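Local structure of inactive glucansucrase (5JBD) at residues V240-D245 with A788-G793; P249-E254 with N834-K839; D50-Y55 with Q759-V764; S214-M219 with T823-D828; Y695-R700 with N720-G725. The protein belongs to glycosyl hydrolase family 70, whose fold is built round a TIM-type barrel, and is an inactive glucansucrase with a bound calcium ion. All coordinates share one frame; numbering follows the deposited sequence.

Contacts 1, 2 and 3 are buried, contact 4 lies at the surface and contact 5 is partly buried. Contacts 1 and 3 reach the same antiparallel sheet through neighbouring strands, 784-791 and 758-767, and each relies on one side-chain-to-backbone hydrogen bond. Contact 2 touches both: its helix follows strand 242-244 in the chain, while its 834-839 loop meets T791, G792 and E760. It is chiefly apolar, as is contact 4, where two loops pack beside the same helix and T823 and V825 meet Y216 and L218. Contact 5 touches none of the others, coming nearest to contact 1 at about 7 Å between nearest atoms, and joins a barrel strand's exit to a turn by methyl packing.

Contact 1 of 5, residues V240-D245 with A788-G793; sequences VGNDID and AYTTGG. With CA (calcium ion), chain C.
A six-stranded antiparallel sheet with a calcium site beside it is the setting in which N242 meets Y789 and T790. The amide nitrogen N242 ND2 donates to the backbone oxygen Y789 O at 2.9 Å, with an N-H...O angle of 156°. The donor lies in the carbonyl plane, on a lone pair, while the acceptor is tilted slightly from the amide plane of N242. A chi1 of -68° sets CG of N242 beside its own backbone N and sends the amide across to strand 784-791. An asparagine suits this buried position because its NH2 group has two protons to give: ND2 also bonds Q841 OE1, and Q841 in turn binds T790 O through NE2. Past the amide, CG2 of T790 packs at 4.1 Å from N242 ND2. T790 and T791 both face G758 in a classic beta bulge; T791 OG1 donates to T790 OG1 at 2.9 Å, and T790 OG1 is also bonded to E760 OE1. D243, next after N242, grips the calcium ion with both carboxylate oxygens, OD1 at 2.4 Å and OD2 at 2.8 Å. E237, N287 and N751 also bind the metal, as does a water 2.4 Å from it, and this water donates to I244 O. Strands 242-244 and 784-791 are not neighbours in the sheet. The first runs between 752-753 and 841-845, the second forms an edge next to 758-767, and N242 links the two strands, directly and through Q841 of strand 841-845.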
# COMPACT_ATOMS: atom_id res chain seq x y z
N VAL A 240 -6.94 -1.99 4.43
CA VAL A 240 -6.35 -1.72 5.76
C VAL A 240 -6.41 -0.23 6.03
O VAL A 240 -6.41 0.58 5.09
CB VAL A 240 -4.89 -2.25 5.84
CG1 VAL A 240 -3.94 -1.41 5.00
CG2 VAL A 240 -4.41 -2.32 7.29
N GLY A 241 -6.46 0.14 7.31
CA GLY A 241 -6.46 1.55 7.73
C GLY A 241 -7.83 2.18 7.72
O GLY A 241 -8.83 1.47 7.70
N ASN A 242 -7.87 3.51 7.71
CA ASN A 242 -9.12 4.24 7.59
C ASN A 242 -9.46 4.35 6.12
O ASN A 242 -8.81 5.09 5.39
CB ASN A 242 -9.02 5.64 8.21
CG ASN A 242 -8.86 5.60 9.72
OD1 ASN A 242 -7.82 5.20 10.24
ND2 ASN A 242 -9.90 6.04 10.43
N ASP A 243 -10.51 3.66 5.70
CA ASP A 243 -10.88 3.60 4.29
C ASP A 243 -11.61 4.87 3.87
O ASP A 243 -12.64 5.21 4.45
CB ASP A 243 -11.76 2.38 4.02
CG ASP A 243 -11.89 2.07 2.52
OD1 ASP A 243 -10.90 1.60 1.95
OD2 ASP A 243 -12.95 2.31 1.92
N ILE A 244 -11.08 5.57 2.87
CA ILE A 244 -11.66 6.84 2.45
C ILE A 244 -12.89 6.60 1.57
O ILE A 244 -12.86 5.75 0.67
CB ILE A 244 -10.63 7.71 1.70
CG1 ILE A 244 -9.40 7.97 2.58
CG2 ILE A 244 -11.26 9.02 1.24
CD1 ILE A 244 -9.67 8.72 3.88
N ASP A 245 -13.97 7.34 1.84
CA ASP A 245 -15.19 7.23 1.04
C ASP A 245 -15.04 7.99 -0.29
O ASP A 245 -15.45 9.15 -0.42
CB ASP A 245 -16.43 7.70 1.78
CG ASP A 245 -17.69 7.56 0.95
OD1 ASP A 245 -17.66 6.86 -0.10
OD2 ASP A 245 -18.73 8.12 1.35
N ALA A 788 -12.94 5.14 17.43
CA ALA A 788 -11.91 4.98 16.41
C ALA A 788 -11.11 6.25 16.28
O ALA A 788 -11.65 7.35 16.46
CB ALA A 788 -12.54 4.64 15.07
N TYR A 789 -9.82 6.10 15.99
CA TYR A 789 -9.00 7.22 15.53
C TYR A 789 -9.39 7.50 14.08
O TYR A 789 -9.20 6.65 13.22
CB TYR A 789 -7.51 6.88 15.65
CG TYR A 789 -7.05 6.85 17.09
CD1 TYR A 789 -7.20 5.71 17.88
CD2 TYR A 789 -6.53 7.99 17.70
CE1 TYR A 789 -6.81 5.69 19.21
CE2 TYR A 789 -6.12 7.99 19.03
CZ TYR A 789 -6.27 6.84 19.78
OH TYR A 789 -5.89 6.83 21.09
N THR A 790 -9.98 8.67 13.84
CA THR A 790 -10.50 9.06 12.53
C THR A 790 -10.13 10.48 12.05
O THR A 790 -10.35 10.80 10.88
CB THR A 790 -12.03 9.08 12.55
OG1 THR A 790 -12.46 10.10 13.45
CG2 THR A 790 -12.61 7.74 12.98
N THR A 791 -9.63 11.32 12.95
CA THR A 791 -9.64 12.74 12.73
C THR A 791 -8.21 13.30 12.70
O THR A 791 -7.39 13.01 13.58
CB THR A 791 -10.54 13.43 13.77
OG1 THR A 791 -11.87 12.91 13.64
CG2 THR A 791 -10.56 14.94 13.59
N GLY A 792 -7.93 14.10 11.67
CA GLY A 792 -6.61 14.66 11.46
C GLY A 792 -6.36 14.99 10.00
O GLY A 792 -7.29 15.27 9.26
N GLY A 793 -5.09 14.94 9.61
CA GLY A 793 -4.67 15.37 8.27
C GLY A 793 -3.47 16.30 8.28
O GLY A 793 -2.87 16.54 7.22
CA CA C . -11.52 1.49 -0.37
O HOH W 1 -11.20 3.88 -0.42

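Contact 2 of 5, residues P249-E254 with N834-K839; sequences PVVQAE and NKWSAK
The first turns of helix 249-263, which follows strand 242-244, pack against the loop leading into strand 841-845, and the meeting point is W836 between V251 and E254. The indole does the reaching: its CB leaves the backbone to one side of the helix, but the six-membered ring comes nearer. V251 CG2 lies at the ring's edge, near its plane, 4.2 Å from W836 CZ3. One helical turn on, the methylene E254 CG sits 4.1 Å from W836 CZ2, approaching the ring at an oblique angle. In E254 a chi1 of 171°, with CG anti to the backbone N, brings this methylene to the indole; the bend at chi2 (56°) then turns the carboxylate away, its plane 73° from that of the ring. Its polar end belongs to other partners, OE2 being hydrogen-bonded to Y713 OH and Q797 NE2. I244 of the preceding strand touches both V251 and W836, and the backbone of W836 is hydrogen-bonded to G792. Within the helix, E254 N donates to V250 O at 3.0 Å. Nothing polar passes directly between the two segments, so their adhesion rests on van der Waals contact: the six-membered ring of the tryptophan touches a branched valine at its edge and the aliphatic part of a glutamate obliquely, while the charge of that buried glutamate is probably stabilised by the hydrogen bonds its oxygens receive.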
# COMPACT_ATOMS: atom_id res chain seq x y z
N PRO A 249 -19.10 13.02 -3.11
CA PRO A 249 -18.73 14.08 -4.08
C PRO A 249 -17.73 15.12 -3.59
O PRO A 249 -16.94 15.63 -4.39
CB PRO A 249 -20.07 14.74 -4.42
CG PRO A 249 -21.09 13.70 -4.13
CD PRO A 249 -20.55 12.93 -2.95
N VAL A 250 -17.74 15.43 -2.29
CA VAL A 250 -16.75 16.35 -1.69
C VAL A 250 -15.35 15.73 -1.69
O VAL A 250 -14.36 16.40 -2.00
CB VAL A 250 -17.17 16.84 -0.27
CG1 VAL A 250 -16.09 17.74 0.34
CG2 VAL A 250 -18.50 17.59 -0.32
N VAL A 251 -15.27 14.44 -1.36
CA VAL A 251 -14.01 13.71 -1.43
C VAL A 251 -13.51 13.65 -2.89
O VAL A 251 -12.30 13.80 -3.15
CB VAL A 251 -14.13 12.30 -0.82
CG1 VAL A 251 -12.83 11.50 -1.00
CG2 VAL A 251 -14.45 12.41 0.67
N GLN A 252 -14.43 13.46 -3.83
CA GLN A 252 -14.04 13.37 -5.25
C GLN A 252 -13.42 14.68 -5.72
O GLN A 252 -12.41 14.66 -6.42
CB GLN A 252 -15.22 12.95 -6.12
CG GLN A 252 -15.66 11.52 -5.86
CD GLN A 252 -16.81 11.06 -6.73
OE1 GLN A 252 -17.41 11.84 -7.49
NE2 GLN A 252 -17.13 9.78 -6.64
N ALA A 253 -14.00 15.82 -5.29
CA ALA A 253 -13.41 17.12 -5.58
C ALA A 253 -12.04 17.28 -4.91
O ALA A 253 -11.10 17.78 -5.53
CB ALA A 253 -14.36 18.25 -5.17
N GLU A 254 -11.91 16.83 -3.66
CA GLU A 254 -10.60 16.87 -2.97
C GLU A 254 -9.50 16.05 -3.67
O GLU A 254 -8.34 16.47 -3.69
CB GLU A 254 -10.75 16.49 -1.47
CG GLU A 254 -9.45 16.28 -0.67
CD GLU A 254 -8.48 17.46 -0.69
OE1 GLU A 254 -8.87 18.60 -1.02
OE2 GLU A 254 -7.29 17.23 -0.35
N ASN A 834 -10.53 20.50 5.09
CA ASN A 834 -9.38 20.99 5.85
C ASN A 834 -8.91 19.98 6.89
O ASN A 834 -7.79 20.08 7.40
CB ASN A 834 -9.72 22.32 6.53
CG ASN A 834 -10.81 22.20 7.58
OD1 ASN A 834 -11.94 21.82 7.28
ND2 ASN A 834 -10.48 22.51 8.83
N LYS A 835 -9.79 19.02 7.21
CA LYS A 835 -9.54 18.04 8.24
C LYS A 835 -10.36 16.79 7.95
O LYS A 835 -11.54 16.91 7.69
CB LYS A 835 -9.97 18.62 9.58
CG LYS A 835 -9.71 17.72 10.77
CD LYS A 835 -9.96 18.42 12.12
CE LYS A 835 -8.81 19.33 12.56
NZ LYS A 835 -7.42 18.81 12.33
N TRP A 836 -9.73 15.62 7.98
CA TRP A 836 -10.44 14.34 7.77
C TRP A 836 -11.18 13.95 9.05
O TRP A 836 -10.71 14.22 10.15
CB TRP A 836 -9.47 13.21 7.34
CG TRP A 836 -8.82 13.48 6.01
CD1 TRP A 836 -7.60 14.04 5.80
CD2 TRP A 836 -9.39 13.25 4.72
NE1 TRP A 836 -7.36 14.18 4.45
CE2 TRP A 836 -8.44 13.69 3.77
CE3 TRP A 836 -10.60 12.71 4.28
CZ2 TRP A 836 -8.67 13.60 2.38
CZ3 TRP A 836 -10.84 12.62 2.90
CH2 TRP A 836 -9.88 13.07 1.97
N SER A 837 -12.34 13.33 8.88
CA SER A 837 -13.09 12.75 9.99
C SER A 837 -13.99 11.64 9.43
O SER A 837 -14.00 11.41 8.21
CB SER A 837 -13.89 13.82 10.73
OG SER A 837 -15.00 14.26 9.97
N ALA A 838 -14.75 10.96 10.30
CA ALA A 838 -15.49 9.75 9.93
C ALA A 838 -16.53 9.96 8.82
O ALA A 838 -16.78 9.04 8.03
CB ALA A 838 -16.16 9.14 11.14
N LYS A 839 -17.11 11.15 8.76
CA LYS A 839 -18.11 11.43 7.73
C LYS A 839 -17.58 11.25 6.30
O LYS A 839 -18.37 11.02 5.39
CB LYS A 839 -18.73 12.82 7.90
CG LYS A 839 -17.85 14.00 7.56
CD LYS A 839 -18.56 15.30 7.92
CE LYS A 839 -17.76 16.51 7.49
NZ LYS A 839 -18.37 17.78 8.00

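Contact 3 of 5, residues D50-Y55 with Q759-V764; sequences DGYLSY and QEAVTV
The one direct hydrogen bond joins D50 to the strand backbone: A761 N donates to D50 OD2 at 2.9 Å with an N-H...O angle of 164°, meeting the oxygen nearly along its C-O axis. With CG held beside the backbone N (chi1 -56°), the D50 carboxylate is carried toward the strand. Water adds a second link, lying 3.1 Å from D50 OD1 and 3.0 Å from Q759 O. It can donate to each, although it has more acceptors within reach than protons. An aspartate fits here because one oxygen can take the amide while the other meets the water. A761 belongs to strand 758-767 of the antiparallel sheet, where E760 and V762 pair through their backbones with A788 and Y786 of strand 784-791. Its own N-H goes instead to the 50-55 loop, which precedes strand 58-59, and its carbonyl to Y211 OH. Apolar packing comes from Y52, where Y52 CD2 is 3.7 Å from A761 CB. Alanine is small enough to meet both the tyrosine ring and D50, and the far end of that tyrosine is bonded to N208 O. D50 OD2 also packs on the E760 CG methylene at 3.4 Å. Like charges come near each other as well, D50 OD2 lying 5.0 Å from E760 OE2, a proximity that may raise the proton affinity of either carboxylate. E760 OE1 is hydrogen-bonded to T790 OG1 and A838 N.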
# COMPACT_ATOMS: atom_id res chain seq x y z
N ASP A 50 -16.92 13.17 21.81
CA ASP A 50 -18.22 13.60 21.31
C ASP A 50 -19.39 13.39 22.31
O ASP A 50 -20.47 12.96 21.93
CB ASP A 50 -18.52 12.90 19.98
CG ASP A 50 -17.44 13.13 18.94
OD1 ASP A 50 -17.25 14.29 18.54
OD2 ASP A 50 -16.76 12.16 18.54
N GLY A 51 -19.14 13.68 23.58
CA GLY A 51 -20.14 13.52 24.67
C GLY A 51 -20.09 12.19 25.42
O GLY A 51 -20.55 12.10 26.56
N TYR A 52 -19.54 11.15 24.78
CA TYR A 52 -19.51 9.80 25.36
C TYR A 52 -18.29 9.65 26.26
O TYR A 52 -17.30 10.37 26.09
CB TYR A 52 -19.54 8.74 24.24
CG TYR A 52 -20.80 8.89 23.41
CD1 TYR A 52 -22.01 8.35 23.86
CD2 TYR A 52 -20.80 9.64 22.24
CE1 TYR A 52 -23.18 8.53 23.15
CE2 TYR A 52 -21.97 9.83 21.51
CZ TYR A 52 -23.16 9.27 21.97
OH TYR A 52 -24.32 9.45 21.26
N LEU A 53 -18.36 8.71 27.19
CA LEU A 53 -17.26 8.42 28.12
C LEU A 53 -16.55 7.12 27.77
O LEU A 53 -17.20 6.16 27.34
CB LEU A 53 -17.79 8.32 29.55
CG LEU A 53 -18.42 9.56 30.21
CD1 LEU A 53 -18.50 9.35 31.71
CD2 LEU A 53 -17.75 10.89 29.87
N SER A 54 -15.23 7.08 27.99
CA SER A 54 -14.42 5.88 27.84
C SER A 54 -13.93 5.40 29.20
O SER A 54 -13.43 6.21 29.99
CB SER A 54 -13.22 6.17 26.94
OG SER A 54 -12.32 5.08 26.95
N TYR A 55 -14.00 4.10 29.47
CA TYR A 55 -13.49 3.55 30.73
C TYR A 55 -12.01 3.82 30.98
O TYR A 55 -11.61 3.90 32.13
CB TYR A 55 -13.77 2.05 30.86
CG TYR A 55 -15.21 1.74 31.16
CD1 TYR A 55 -15.76 2.01 32.42
CD2 TYR A 55 -16.04 1.17 30.18
CE1 TYR A 55 -17.09 1.74 32.70
CE2 TYR A 55 -17.37 0.89 30.45
CZ TYR A 55 -17.89 1.18 31.70
OH TYR A 55 -19.20 0.92 31.97
N GLN A 759 -9.52 10.91 18.14
CA GLN A 759 -10.60 9.94 18.29
C GLN A 759 -11.96 10.57 18.09
O GLN A 759 -12.17 11.77 18.37
CB GLN A 759 -10.58 9.26 19.66
CG GLN A 759 -9.53 8.18 19.79
CD GLN A 759 -9.46 7.59 21.18
OE1 GLN A 759 -8.94 8.22 22.11
NE2 GLN A 759 -9.99 6.38 21.35
N GLU A 760 -12.89 9.75 17.62
CA GLU A 760 -14.25 10.16 17.33
C GLU A 760 -15.19 9.02 17.70
O GLU A 760 -14.86 7.85 17.48
CB GLU A 760 -14.38 10.50 15.84
CG GLU A 760 -15.68 11.19 15.44
CD GLU A 760 -15.77 11.50 13.95
OE1 GLU A 760 -14.82 11.19 13.18
OE2 GLU A 760 -16.82 12.04 13.54
N ALA A 761 -16.34 9.34 18.28
CA ALA A 761 -17.36 8.33 18.54
C ALA A 761 -18.07 8.04 17.22
O ALA A 761 -18.73 8.92 16.65
CB ALA A 761 -18.35 8.76 19.61
N VAL A 762 -17.91 6.83 16.73
CA VAL A 762 -18.59 6.37 15.51
C VAL A 762 -19.44 5.15 15.85
O VAL A 762 -19.12 4.43 16.79
CB VAL A 762 -17.60 6.02 14.38
CG1 VAL A 762 -17.02 7.29 13.78
CG2 VAL A 762 -16.47 5.11 14.87
N THR A 763 -20.51 4.94 15.09
CA THR A 763 -21.33 3.75 15.25
C THR A 763 -20.86 2.72 14.21
O THR A 763 -20.80 3.04 13.01
CB THR A 763 -22.81 4.09 15.09
OG1 THR A 763 -23.17 5.10 16.05
CG2 THR A 763 -23.67 2.85 15.33
N VAL A 764 -20.52 1.51 14.67
CA VAL A 764 -19.88 0.51 13.80
C VAL A 764 -20.48 -0.90 13.83
O VAL A 764 -21.19 -1.28 14.75
CB VAL A 764 -18.37 0.38 14.09
CG1 VAL A 764 -17.70 1.75 14.11
CG2 VAL A 764 -18.10 -0.38 15.39
O HOH W 2 -14.22 13.94 17.85

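Contact 4 of 5, residues S214-M219 with T823-D828; sequences SNYRLM and TGVAPD
Y216 and L218 both hold CG beside the backbone N (chi1 -66° and -59°), and from there both side chains extend to the methyl group of T823. In T823 a chi1 of 58° places CG2 where it faces the other loop and turns OG1 back over its own chain. T823 CG2 is thus shared: L218 CD1 approaches it to 3.9 Å, and Y216 CD1 to 4.0 Å. The threonine and tyrosine side chains cross at about a right angle, and the methyl comes to the ring obliquely. Farther out, Y216 OH passes 4.0 Å from V825 CG2, the two side chains arriving from opposite directions. The contact joins two irregular loops, one between strands 193-197 and 242-244, the other between helix 805-811 and strand 841-845. Each is shaped by an ST turn: S214 OG accepts from Y216 N at 2.9 Å, and T823 OG1 accepts from V825 N at 3.2 Å. Threonine therefore serves twice, its hydroxyl fixing the turn and its methyl filling the contact. Positive phi at G824 favours glycine within the second turn. Between Y216 and L218, R217 turns the other way, its guanidinium bonded to Q841 O, A212 O and A838 O and covered on one face by S214 CB. Its backbone N is held by D245 OD2. P249, at the start of helix 249-263, touches both Y216 and V825, and a glycerol molecule bonds to N215 N.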
# COMPACT_ATOMS: atom_id res chain seq x y z
N SER A 214 -23.63 9.81 6.69
CA SER A 214 -23.38 10.08 5.29
C SER A 214 -24.52 9.53 4.43
O SER A 214 -25.10 8.48 4.72
CB SER A 214 -22.03 9.48 4.87
OG SER A 214 -21.82 9.56 3.46
N ASN A 215 -24.83 10.27 3.37
CA ASN A 215 -25.74 9.83 2.31
C ASN A 215 -25.00 9.02 1.23
O ASN A 215 -25.63 8.60 0.28
CB ASN A 215 -26.43 11.03 1.66
CG ASN A 215 -27.38 11.74 2.60
OD1 ASN A 215 -27.38 12.96 2.68
ND2 ASN A 215 -28.19 10.98 3.34
N TYR A 216 -23.69 8.85 1.36
CA TYR A 216 -22.88 8.18 0.35
C TYR A 216 -22.40 6.83 0.89
O TYR A 216 -23.22 5.95 1.13
CB TYR A 216 -21.81 9.14 -0.16
CG TYR A 216 -22.49 10.27 -0.89
CD1 TYR A 216 -22.93 10.09 -2.20
CD2 TYR A 216 -22.79 11.47 -0.25
CE1 TYR A 216 -23.62 11.09 -2.87
CE2 TYR A 216 -23.47 12.49 -0.92
CZ TYR A 216 -23.89 12.29 -2.23
OH TYR A 216 -24.57 13.29 -2.91
N ARG A 217 -21.10 6.66 1.12
CA ARG A 217 -20.55 5.36 1.49
C ARG A 217 -21.01 4.25 0.52
O ARG A 217 -21.39 3.16 0.96
CB ARG A 217 -20.87 5.01 2.96
CG ARG A 217 -20.22 5.95 3.99
CD ARG A 217 -20.24 5.38 5.42
NE ARG A 217 -19.55 6.26 6.37
CZ ARG A 217 -20.11 6.98 7.37
NH1 ARG A 217 -21.42 6.93 7.63
NH2 ARG A 217 -19.34 7.76 8.12
N LEU A 218 -21.00 4.53 -0.78
CA LEU A 218 -21.30 3.50 -1.78
C LEU A 218 -20.07 2.62 -1.82
O LEU A 218 -19.01 3.05 -2.26
CB LEU A 218 -21.58 4.10 -3.15
CG LEU A 218 -22.75 5.10 -3.23
CD1 LEU A 218 -23.02 5.51 -4.67
CD2 LEU A 218 -24.02 4.58 -2.57
N MET A 219 -20.18 1.42 -1.26
CA MET A 219 -19.02 0.53 -1.14
C MET A 219 -18.99 -0.49 -2.28
O MET A 219 -20.02 -0.86 -2.81
CB MET A 219 -19.03 -0.20 0.20
CG MET A 219 -18.86 0.75 1.38
SD MET A 219 -18.70 -0.12 2.93
CE MET A 219 -17.08 -0.84 2.83
N THR A 823 -22.57 7.66 -8.44
CA THR A 823 -23.52 8.53 -7.69
C THR A 823 -24.57 9.25 -8.51
O THR A 823 -25.61 9.63 -7.97
CB THR A 823 -22.77 9.64 -6.95
OG1 THR A 823 -22.02 10.43 -7.89
CG2 THR A 823 -21.85 9.05 -5.92
N GLY A 824 -24.29 9.48 -9.80
CA GLY A 824 -25.13 10.33 -10.64
C GLY A 824 -25.04 11.82 -10.33
O GLY A 824 -25.87 12.57 -10.83
N VAL A 825 -24.05 12.26 -9.55
CA VAL A 825 -23.81 13.68 -9.29
C VAL A 825 -22.35 14.05 -9.53
O VAL A 825 -21.47 13.18 -9.56
CB VAL A 825 -24.24 14.12 -7.86
CG1 VAL A 825 -25.74 13.88 -7.66
CG2 VAL A 825 -23.45 13.40 -6.79
N ALA A 826 -22.11 15.35 -9.74
CA ALA A 826 -20.76 15.84 -10.02
C ALA A 826 -19.97 15.99 -8.73
O ALA A 826 -20.55 16.18 -7.66
CB ALA A 826 -20.80 17.16 -10.76
N PRO A 827 -18.62 15.92 -8.82
CA PRO A 827 -17.80 16.35 -7.68
C PRO A 827 -18.21 17.76 -7.20
O PRO A 827 -18.62 18.60 -8.02
CB PRO A 827 -16.38 16.34 -8.22
CG PRO A 827 -16.41 15.41 -9.40
CD PRO A 827 -17.80 15.50 -9.97
N ASP A 828 -18.14 17.96 -5.89
CA ASP A 828 -18.72 19.13 -5.21
C ASP A 828 -17.57 19.97 -4.66
O ASP A 828 -17.00 19.63 -3.61
CB ASP A 828 -19.63 18.66 -4.08
CG ASP A 828 -20.32 19.80 -3.34
OD1 ASP A 828 -20.11 21.00 -3.66
OD2 ASP A 828 -21.07 19.49 -2.40

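Contact 5 of 5, residues Y695-R700 with N720-G725; sequences YTPFGR and NPTKYG
T722 turns its side chain toward Y695, T696 and P697, and its CB already lies 4.2 Å from P697 CD. At CB the chain forks. The methyl T722 CG2 goes forward, reaching 3.8 Å from Y695 O, 4.1 Å from P697 CD and 4.3 Å from T696 CA; the proline ring and the threonine cross at about a right angle. The hydroxyl goes back to its own segment: with chi1 at 66°, T722 OG1 stands between the backbone N and carbonyl carbon and accepts from Y724 N at 3.2 Å, an ST turn. T722 N donates to G725 O at 2.9 Å, which tightens the turn further, and G725 adopts backbone angles there that call for glycine. Threonine suits the place because one branch closes the turn while the other packs on the neighbouring chain. P697 offers a rigid apolar surface to that methyl. The 695-700 segment follows barrel strand 688-691, with Y695 bonded through OH to D747 O and packed on E746 and I748 of the adjacent strand 743-748; the 720-725 turn leads directly into helix 727-739, so the contact ties the barrel strand's exit to the start of that helix.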
# COMPACT_ATOMS: atom_id res chain seq x y z
N TYR A 695 4.46 10.99 1.07
CA TYR A 695 3.67 11.65 2.12
C TYR A 695 4.32 11.38 3.47
O TYR A 695 5.11 10.43 3.62
CB TYR A 695 2.21 11.14 2.07
CG TYR A 695 1.75 10.97 0.63
CD1 TYR A 695 1.60 12.09 -0.19
CD2 TYR A 695 1.61 9.71 0.05
CE1 TYR A 695 1.26 11.96 -1.52
CE2 TYR A 695 1.26 9.59 -1.28
CZ TYR A 695 1.10 10.72 -2.06
OH TYR A 695 0.76 10.62 -3.39
N THR A 696 4.02 12.24 4.45
CA THR A 696 4.55 12.10 5.81
C THR A 696 4.09 10.78 6.40
O THR A 696 2.90 10.55 6.53
CB THR A 696 4.06 13.24 6.73
OG1 THR A 696 4.44 14.50 6.17
CG2 THR A 696 4.66 13.10 8.15
N PRO A 697 5.03 9.90 6.75
CA PRO A 697 4.63 8.58 7.23
C PRO A 697 4.13 8.59 8.67
O PRO A 697 4.61 9.39 9.48
CB PRO A 697 5.93 7.77 7.13
CG PRO A 697 7.01 8.77 7.30
CD PRO A 697 6.50 10.02 6.63
N PHE A 698 3.18 7.73 8.97
CA PHE A 698 2.82 7.37 10.33
C PHE A 698 4.05 6.71 10.95
O PHE A 698 4.56 5.69 10.44
CB PHE A 698 1.63 6.40 10.28
CG PHE A 698 1.17 5.88 11.62
CD1 PHE A 698 1.12 6.70 12.75
CD2 PHE A 698 0.72 4.57 11.74
CE1 PHE A 698 0.66 6.21 13.97
CE2 PHE A 698 0.25 4.08 12.94
CZ PHE A 698 0.23 4.90 14.06
N GLY A 699 4.52 7.29 12.06
CA GLY A 699 5.78 6.87 12.68
C GLY A 699 5.81 5.42 13.13
O GLY A 699 6.85 4.77 13.05
N ARG A 700 4.66 4.91 13.58
CA ARG A 700 4.55 3.52 14.02
C ARG A 700 4.13 2.52 12.93
O ARG A 700 3.89 1.35 13.22
CB ARG A 700 3.60 3.45 15.22
CG ARG A 700 4.11 4.25 16.42
CD ARG A 700 3.58 3.71 17.74
NE ARG A 700 2.13 3.53 17.71
CZ ARG A 700 1.21 4.50 17.82
NH1 ARG A 700 1.57 5.79 17.94
NH2 ARG A 700 -0.08 4.18 17.79
N ASN A 720 12.28 17.69 9.37
CA ASN A 720 11.55 16.44 9.50
C ASN A 720 11.38 15.78 8.11
O ASN A 720 10.29 15.79 7.55
CB ASN A 720 10.19 16.67 10.17
CG ASN A 720 10.32 17.14 11.61
OD1 ASN A 720 10.27 16.33 12.53
ND2 ASN A 720 10.50 18.44 11.80
N PRO A 721 12.47 15.24 7.55
CA PRO A 721 12.32 14.54 6.26
C PRO A 721 11.49 13.26 6.38
O PRO A 721 11.29 12.73 7.48
CB PRO A 721 13.77 14.22 5.86
CG PRO A 721 14.52 14.17 7.15
CD PRO A 721 13.85 15.17 8.06
N THR A 722 10.97 12.77 5.24
CA THR A 722 10.37 11.44 5.19
C THR A 722 11.55 10.47 5.12
O THR A 722 12.70 10.90 5.22
CB THR A 722 9.45 11.29 3.96
OG1 THR A 722 10.24 11.34 2.77
CG2 THR A 722 8.39 12.41 3.95
N LYS A 723 11.29 9.18 4.95
CA LYS A 723 12.40 8.25 4.71
C LYS A 723 13.28 8.73 3.56
O LYS A 723 14.51 8.61 3.63
CB LYS A 723 11.89 6.82 4.42
CG LYS A 723 13.02 5.78 4.39
CD LYS A 723 12.56 4.41 3.91
CE LYS A 723 11.74 3.67 4.95
NZ LYS A 723 11.40 2.30 4.51
N TYR A 724 12.66 9.31 2.53
CA TYR A 724 13.31 9.58 1.24
C TYR A 724 14.05 10.91 1.21
O TYR A 724 15.00 11.09 0.43
CB TYR A 724 12.28 9.48 0.09
CG TYR A 724 11.45 8.21 0.19
CD1 TYR A 724 12.01 6.97 -0.07
CD2 TYR A 724 10.12 8.25 0.63
CE1 TYR A 724 11.28 5.79 0.05
CE2 TYR A 724 9.37 7.09 0.75
CZ TYR A 724 9.96 5.85 0.45
OH TYR A 724 9.22 4.70 0.60
N GLY A 725 13.60 11.85 2.05
CA GLY A 725 14.16 13.20 2.12
C GLY A 725 13.09 14.26 2.34
O GLY A 725 11.99 13.96 2.82